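Local structure of sensor protein CpxA (Vibrio parahaemolyticus, 3V67) at residues A[96-107]-A[119-127]. The protein is probably the membrane-bound sensor histidine kinase of a two-component system, represented here by its periplasmic signal-sensing domain of PAS fold. Sequence-based numbering, arbitrary orientation.
Sequences QRLYGRYMIAGP and MYVGFKWNE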
ATOM      1  N   GLN A  96       5.335   6.043   6.256  1.00 21.67           N
ATOM      2  CA  GLN A  96       6.279   4.961   6.012  1.00 23.60           C
ATOM      3  C   GLN A  96       7.197   5.249   4.826  1.00 31.57           C
ATOM      4  O   GLN A  96       6.801   5.909   3.866  1.00 38.65           O
ATOM      5  CB  GLN A  96       5.559   3.620   5.842  1.00 22.16           C
ATOM      6  CG  GLN A  96       4.626   3.546   4.647  1.00 29.51           C
ATOM      7  CD  GLN A  96       3.908   2.209   4.557  1.00 32.16           C
ATOM      8  OE1 GLN A  96       3.796   1.486   5.546  1.00 36.18           O
ATOM      9  NE2 GLN A  96       3.420   1.877   3.367  1.00 31.60           N
ATOM     10  N   ARG A  97       8.430   4.758   4.914  1.00 27.96           N
ATOM     11  CA  ARG A  97       9.420   4.925   3.855  1.00 21.63           C
ATOM     12  C   ARG A  97      10.069   3.587   3.516  1.00 36.82           C
ATOM     13  O   ARG A  97      10.331   2.777   4.405  1.00 39.55           O
ATOM     14  CB  ARG A  97      10.503   5.920   4.274  1.00 23.88           C
ATOM     15  CG  ARG A  97      10.104   7.383   4.151  1.00 35.21           C
ATOM     16  CD  ARG A  97      11.236   8.299   4.601  1.00 39.17           C
ATOM     17  NE  ARG A  97      11.159   9.612   3.967  1.00 45.47           N
ATOM     18  CZ  ARG A  97      10.519  10.657   4.480  1.00 47.11           C
ATOM     19  NH1 ARG A  97       9.891  10.550   5.643  1.00 56.15           N
ATOM     20  NH2 ARG A  97      10.506  11.812   3.828  1.00 42.97           N
ATOM     21  N   LEU A  98      10.339   3.362   2.235  1.00 42.46           N
ATOM     22  CA  LEU A  98      10.946   2.111   1.797  1.00 39.50           C
ATOM     23  C   LEU A  98      12.449   2.253   1.583  1.00 39.43           C
ATOM     24  O   LEU A  98      12.903   3.090   0.805  1.00 38.38           O
ATOM     25  CB  LEU A  98      10.273   1.599   0.522  1.00 40.41           C
ATOM     26  CG  LEU A  98      10.685   0.198   0.064  1.00 39.26           C
ATOM     27  CD1 LEU A  98      10.372  -0.831   1.137  1.00 36.67           C
ATOM     28  CD2 LEU A  98       9.993  -0.160  -1.244  1.00 35.92           C
ATOM     29  N   TYR A  99      13.211   1.425   2.286  1.00 46.12           N
ATOM     30  CA  TYR A  99      14.663   1.394   2.165  1.00 53.93           C
ATOM     31  C   TYR A  99      15.091   0.068   1.550  1.00 58.01           C
ATOM     32  O   TYR A  99      15.277  -0.925   2.256  1.00 60.07           O
ATOM     33  CB  TYR A  99      15.315   1.582   3.536  1.00 50.82           C
ATOM     34  CG  TYR A  99      15.085   2.953   4.128  1.00 45.87           C
ATOM     35  CD1 TYR A  99      15.999   3.978   3.922  1.00 40.69           C
ATOM     36  CD2 TYR A  99      13.950   3.226   4.883  1.00 43.06           C
ATOM     37  CE1 TYR A  99      15.795   5.231   4.451  1.00 40.29           C
ATOM     38  CE2 TYR A  99      13.736   4.477   5.417  1.00 39.11           C
ATOM     39  CZ  TYR A  99      14.662   5.478   5.200  1.00 45.28           C
ATOM     40  OH  TYR A  99      14.456   6.732   5.730  1.00 45.51           O
ATOM     41  N   GLY A 100      15.240   0.057   0.230  1.00 58.09           N
ATOM     42  CA  GLY A 100      15.484  -1.175  -0.495  1.00 56.53           C
ATOM     43  C   GLY A 100      14.246  -2.049  -0.440  1.00 52.92           C
ATOM     44  O   GLY A 100      13.274  -1.816  -1.155  1.00 51.65           O
ATOM     45  N   ARG A 101      14.281  -3.054   0.426  1.00 58.38           N
ATOM     46  CA  ARG A 101      13.139  -3.934   0.626  1.00 64.03           C
ATOM     47  C   ARG A 101      12.653  -3.837   2.066  1.00 59.16           C
ATOM     48  O   ARG A 101      11.792  -4.607   2.492  1.00 59.57           O
ATOM     49  CB  ARG A 101      13.515  -5.381   0.298  1.00 73.09           C
ATOM     50  CG  ARG A 101      13.732  -5.658  -1.183  1.00 80.87           C
ATOM     51  CD  ARG A 101      12.430  -6.020  -1.882  1.00 83.47           C
ATOM     52  NE  ARG A 101      12.649  -6.443  -3.264  1.00 89.37           N
ATOM     53  CZ  ARG A 101      12.965  -7.682  -3.629  1.00 90.10           C
ATOM     54  NH1 ARG A 101      13.107  -8.630  -2.713  1.00 91.70           N
ATOM     55  NH2 ARG A 101      13.145  -7.974  -4.910  1.00 86.10           N
ATOM     56  N   TYR A 102      13.207  -2.887   2.813  1.00 52.14           N
ATOM     57  CA  TYR A 102      12.882  -2.736   4.227  1.00 44.20           C
ATOM     58  C   TYR A 102      12.046  -1.486   4.484  1.00 40.47           C
ATOM     59  O   TYR A 102      12.554  -0.368   4.443  1.00 41.42           O
ATOM     60  CB  TYR A 102      14.162  -2.689   5.061  1.00 44.16           C
ATOM     61  CG  TYR A 102      13.954  -2.895   6.545  1.00 41.55           C
ATOM     62  CD1 TYR A 102      13.517  -4.117   7.041  1.00 37.15           C
ATOM     63  CD2 TYR A 102      14.210  -1.874   7.451  1.00 35.25           C
ATOM     64  CE1 TYR A 102      13.331  -4.313   8.395  1.00 39.03           C
ATOM     65  CE2 TYR A 102      14.028  -2.061   8.809  1.00 37.02           C
ATOM     66  CZ  TYR A 102      13.589  -3.283   9.275  1.00 41.46           C
ATOM     67  OH  TYR A 102      13.406  -3.478  10.626  1.00 44.61           O
ATOM     68  N   MET A 103      10.760  -1.687   4.749  1.00 33.14           N
ATOM     69  CA  MET A 103       9.850  -0.586   5.040  1.00 31.45           C
ATOM     70  C   MET A 103       9.946  -0.161   6.502  1.00 29.85           C
ATOM     71  O   MET A 103      10.079  -0.996   7.397  1.00 37.30           O
ATOM     72  CB  MET A 103       8.409  -0.992   4.727  1.00 33.76           C
ATOM     73  CG  MET A 103       7.410   0.148   4.839  1.00 31.68           C
ATOM     74  SD  MET A 103       7.446   1.219   3.392  1.00 21.62           S
ATOM     75  CE  MET A 103       6.574   0.196   2.217  1.00 23.76           C
ATOM     76  N   ILE A 104       9.873   1.142   6.742  1.00 27.64           N
ATOM     77  CA  ILE A 104       9.897   1.668   8.098  1.00 27.79           C
ATOM     78  C   ILE A 104       8.735   2.620   8.337  1.00 28.80           C
ATOM     79  O   ILE A 104       8.530   3.564   7.570  1.00 31.11           O
ATOM     80  CB  ILE A 104      11.217   2.387   8.393  1.00 31.21           C
ATOM     81  CG1 ILE A 104      12.343   1.362   8.548  1.00 23.90           C
ATOM     82  CG2 ILE A 104      11.090   3.238   9.644  1.00 28.68           C
ATOM     83  CD1 ILE A 104      13.668   1.965   8.904  1.00 19.54           C
ATOM     84  N   ALA A 105       7.978   2.368   9.403  1.00 21.07           N
ATOM     85  CA  ALA A 105       6.787   3.156   9.695  1.00 16.46           C
ATOM     86  C   ALA A 105       6.847   3.822  11.068  1.00 16.51           C
ATOM     87  O   ALA A 105       7.297   3.222  12.045  1.00 23.86           O
ATOM     88  CB  ALA A 105       5.540   2.283   9.580  1.00 14.11           C
ATOM     89  N   GLY A 106       6.383   5.066  11.134  1.00 15.99           N
ATOM     90  CA  GLY A 106       6.350   5.812  12.382  1.00 13.06           C
ATOM     91  C   GLY A 106       6.415   7.314  12.158  1.00 17.25           C
ATOM     92  O   GLY A 106       6.332   7.780  11.022  1.00 19.76           O
ATOM     93  N   PRO A 107       6.563   8.088  13.242  1.00 18.46           N
ATOM     94  CA  PRO A 107       6.624   7.595  14.617  1.00 17.37           C
ATOM     95  C   PRO A 107       5.245   7.569  15.250  1.00 18.37           C
ATOM     96  O   PRO A 107       4.349   8.269  14.771  1.00 14.64           O
ATOM     97  CB  PRO A 107       7.458   8.668  15.312  1.00 19.42           C
ATOM     98  CG  PRO A 107       7.063   9.927  14.617  1.00 18.20           C
ATOM     99  CD  PRO A 107       6.828   9.537  13.171  1.00 25.21           C
ATOM    100  N   MET A 119       7.933   5.504  18.970  1.00 18.07           N
ATOM    101  CA  MET A 119       8.086   4.126  18.539  1.00 11.21           C
ATOM    102  C   MET A 119       7.956   4.031  17.026  1.00 16.30           C
ATOM    103  O   MET A 119       7.200   4.781  16.397  1.00 15.76           O
ATOM    104  CB  MET A 119       7.033   3.238  19.209  1.00 12.35           C
ATOM    105  CG  MET A 119       7.308   1.743  19.094  1.00 17.27           C
ATOM    106  SD  MET A 119       5.912   0.721  19.608  1.00 13.44           S
ATOM    107  CE  MET A 119       4.962   0.676  18.095  1.00 10.84           C
ATOM    108  N   TYR A 120       8.706   3.100  16.453  1.00 16.78           N
ATOM    109  CA  TYR A 120       8.720   2.882  15.019  1.00 20.85           C
ATOM    110  C   TYR A 120       8.715   1.380  14.780  1.00 21.26           C
ATOM    111  O   TYR A 120       9.064   0.604  15.672  1.00 16.35           O
ATOM    112  CB  TYR A 120       9.987   3.470  14.402  1.00 20.97           C
ATOM    113  CG  TYR A 120      10.279   4.914  14.743  1.00 19.79           C
ATOM    114  CD1 TYR A 120      10.007   5.930  13.833  1.00 24.93           C
ATOM    115  CD2 TYR A 120      10.857   5.262  15.960  1.00 17.56           C
ATOM    116  CE1 TYR A 120      10.286   7.253  14.130  1.00 22.68           C
ATOM    117  CE2 TYR A 120      11.135   6.586  16.269  1.00 17.76           C
ATOM    118  CZ  TYR A 120      10.850   7.574  15.352  1.00 18.47           C
ATOM    119  OH  TYR A 120      11.126   8.888  15.653  1.00 23.61           O
ATOM    120  N   VAL A 121       8.328   0.970  13.578  1.00 28.85           N
ATOM    121  CA  VAL A 121       8.339  -0.445  13.225  1.00 32.18           C
ATOM    122  C   VAL A 121       8.986  -0.654  11.860  1.00 31.84           C
ATOM    123  O   VAL A 121       8.564  -0.067  10.865  1.00 39.25           O
ATOM    124  CB  VAL A 121       6.914  -1.053  13.226  1.00 25.34           C
ATOM    125  CG1 VAL A 121       6.957  -2.503  12.790  1.00 21.37           C
ATOM    126  CG2 VAL A 121       6.280  -0.937  14.601  1.00 28.36           C
ATOM    127  N   GLY A 122      10.022  -1.484  11.826  1.00 27.45           N
ATOM    128  CA  GLY A 122      10.677  -1.849  10.588  1.00 32.53           C
ATOM    129  C   GLY A 122      10.273  -3.253  10.192  1.00 33.99           C
ATOM    130  O   GLY A 122      10.078  -4.113  11.045  1.00 30.82           O
ATOM    131  N   PHE A 123      10.130  -3.482   8.895  1.00 37.67           N
ATOM    132  CA  PHE A 123       9.721  -4.788   8.399  1.00 39.69           C
ATOM    133  C   PHE A 123      10.016  -4.881   6.915  1.00 43.44           C
ATOM    134  O   PHE A 123       9.718  -3.958   6.167  1.00 43.08           O
ATOM    135  CB  PHE A 123       8.231  -5.027   8.664  1.00 44.76           C
ATOM    136  CG  PHE A 123       7.336  -3.919   8.179  1.00 49.24           C
ATOM    137  CD1 PHE A 123       6.775  -3.965   6.912  1.00 53.12           C
ATOM    138  CD2 PHE A 123       7.044  -2.839   8.996  1.00 50.78           C
ATOM    139  CE1 PHE A 123       5.951  -2.947   6.465  1.00 55.64           C
ATOM    140  CE2 PHE A 123       6.219  -1.818   8.555  1.00 53.79           C
ATOM    141  CZ  PHE A 123       5.671  -1.873   7.290  1.00 54.58           C
ATOM    142  N   LYS A 124      10.610  -5.989   6.488  1.00 58.02           N
ATOM    143  CA  LYS A 124      10.947  -6.141   5.079  1.00 67.37           C
ATOM    144  C   LYS A 124       9.688  -6.248   4.223  1.00 65.91           C
ATOM    145  O   LYS A 124       8.705  -6.886   4.605  1.00 63.68           O
ATOM    146  CB  LYS A 124      11.901  -7.316   4.840  1.00 70.45           C
ATOM    147  CG  LYS A 124      11.245  -8.683   4.765  1.00 74.34           C
ATOM    148  CD  LYS A 124      11.674  -9.416   3.499  1.00 78.89           C
ATOM    149  CE  LYS A 124      13.190  -9.499   3.383  1.00 75.34           C
ATOM    150  NZ  LYS A 124      13.615 -10.108   2.094  1.00 78.13           N
ATOM    151  N   TRP A 125       9.726  -5.594   3.070  1.00 77.82           N
ATOM    152  CA  TRP A 125       8.562  -5.482   2.210  1.00 79.92           C
ATOM    153  C   TRP A 125       8.834  -6.193   0.890  1.00 79.28           C
ATOM    154  O   TRP A 125       9.758  -5.830   0.162  1.00 73.85           O
ATOM    155  CB  TRP A 125       8.254  -4.005   1.976  1.00 82.62           C
ATOM    156  CG  TRP A 125       6.877  -3.747   1.500  1.00 86.57           C
ATOM    157  CD1 TRP A 125       5.715  -4.070   2.144  1.00 88.41           C
ATOM    158  CD2 TRP A 125       6.495  -3.098   0.289  1.00 94.26           C
ATOM    159  NE1 TRP A 125       4.632  -3.672   1.401  1.00 91.85           N
ATOM    160  CE2 TRP A 125       5.087  -3.058   0.259  1.00 94.90           C
ATOM    161  CE3 TRP A 125       7.208  -2.535  -0.775  1.00101.84           C
ATOM    162  CZ2 TRP A 125       4.376  -2.497  -0.799  1.00 98.77           C
ATOM    163  CZ3 TRP A 125       6.498  -1.974  -1.824  1.00105.67           C
ATOM    164  CH2 TRP A 125       5.101  -1.956  -1.826  1.00102.78           C
ATOM    165  N   ASN A 126       8.026  -7.204   0.583  1.00 85.84           N
ATOM    166  CA  ASN A 126       8.326  -8.104  -0.529  1.00 92.98           C
ATOM    167  C   ASN A 126       7.561  -7.912  -1.830  1.00 86.34           C
ATOM    168  O   ASN A 126       6.840  -8.813  -2.260  1.00 89.93           O
ATOM    169  CB  ASN A 126       8.217  -9.562  -0.090  1.00100.85           C
ATOM    170  CG  ASN A 126       9.409 -10.008   0.714  1.00110.11           C
ATOM    171  OD1 ASN A 126      10.555  -9.804   0.314  1.00115.31           O
ATOM    172  ND2 ASN A 126       9.148 -10.609   1.862  1.00113.45           N
ATOM    173  N   GLU A 127       7.797  -6.754  -2.452  1.00 67.80           N
ATOM    174  CA  GLU A 127       7.481  -6.454  -3.857  1.00 63.81           C
ATOM    175  C   GLU A 127       6.487  -7.390  -4.542  1.00 55.88           C
ATOM    176  O   GLU A 127       6.836  -8.514  -4.905  1.00 57.26           O
ATOM    177  CB  GLU A 127       8.774  -6.395  -4.680  1.00 66.37           C
ATOM    178  CG  GLU A 127       8.610  -5.744  -6.043  1.00 74.99           C
ATOM    179  CD  GLU A 127       9.507  -4.532  -6.218  1.00 85.20           C
ATOM    180  OE1 GLU A 127       8.975  -3.407  -6.339  1.00 84.38           O
ATOM    181  OE2 GLU A 127      10.745  -4.703  -6.232  1.00 91.22           O
TER
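The rings of Phe-123 and Trp-125 each turn one face to Met-103, whose side chain runs alongside both. Met-103 CB sits over the Phe-123 ring, 4.0 Å from the centroid, while its methyl CE makes a second CH-pi contact over the five-membered ring of Trp-125, 16° off the normal. CG stands anti to the backbone N (chi1 -173°), and bends at chi2 and chi3 swing CE across to the indole. Around the Phe-123 rim, near the ring plane, come Ala-105 CB and Gln-96 OE1; Leu-98 CD2 meets Trp-125 CE3 at 3.7 Å. On the other face of the sheet the Tyr-102 ring lies across the next strand, with Phe-123 N over one face, 3.3 Å from Tyr-102 CE1. It reaches over Gly-122, and Tyr-102 OH comes to 3.2 Å from Gly-122 CA. At the far end Pro-107, after a cis peptide, brings CB to 3.4 Å from Tyr-120 CE1.

Between the backbones, the Met-103/Phe-123 and Ala-105/Val-121 hydrogen-bonded pairs alternate with non-hydrogen-bonded Tyr-102/Lys-124 and Ile-104/Gly-122. All four bonds of the former measure 2.9 Å, but Met-103 N to Phe-123 O is bent to 136° at the hydrogen. Beyond the strand, Arg-101 NE and Glu-127 OE2 form a long salt bridge of 3.9 Å.

This antiparallel hairpin, strands 102-112 and 115-124, forms the middle of the PAS-type sheet, flanked by strands 95-99 and 57-61. Helix 75-87 covers the Ile-104 and Tyr-120 face, Tyr-120 OH bonding to Ser-61 OG, while helix 14-30 packs on Ala-105 and Met-119.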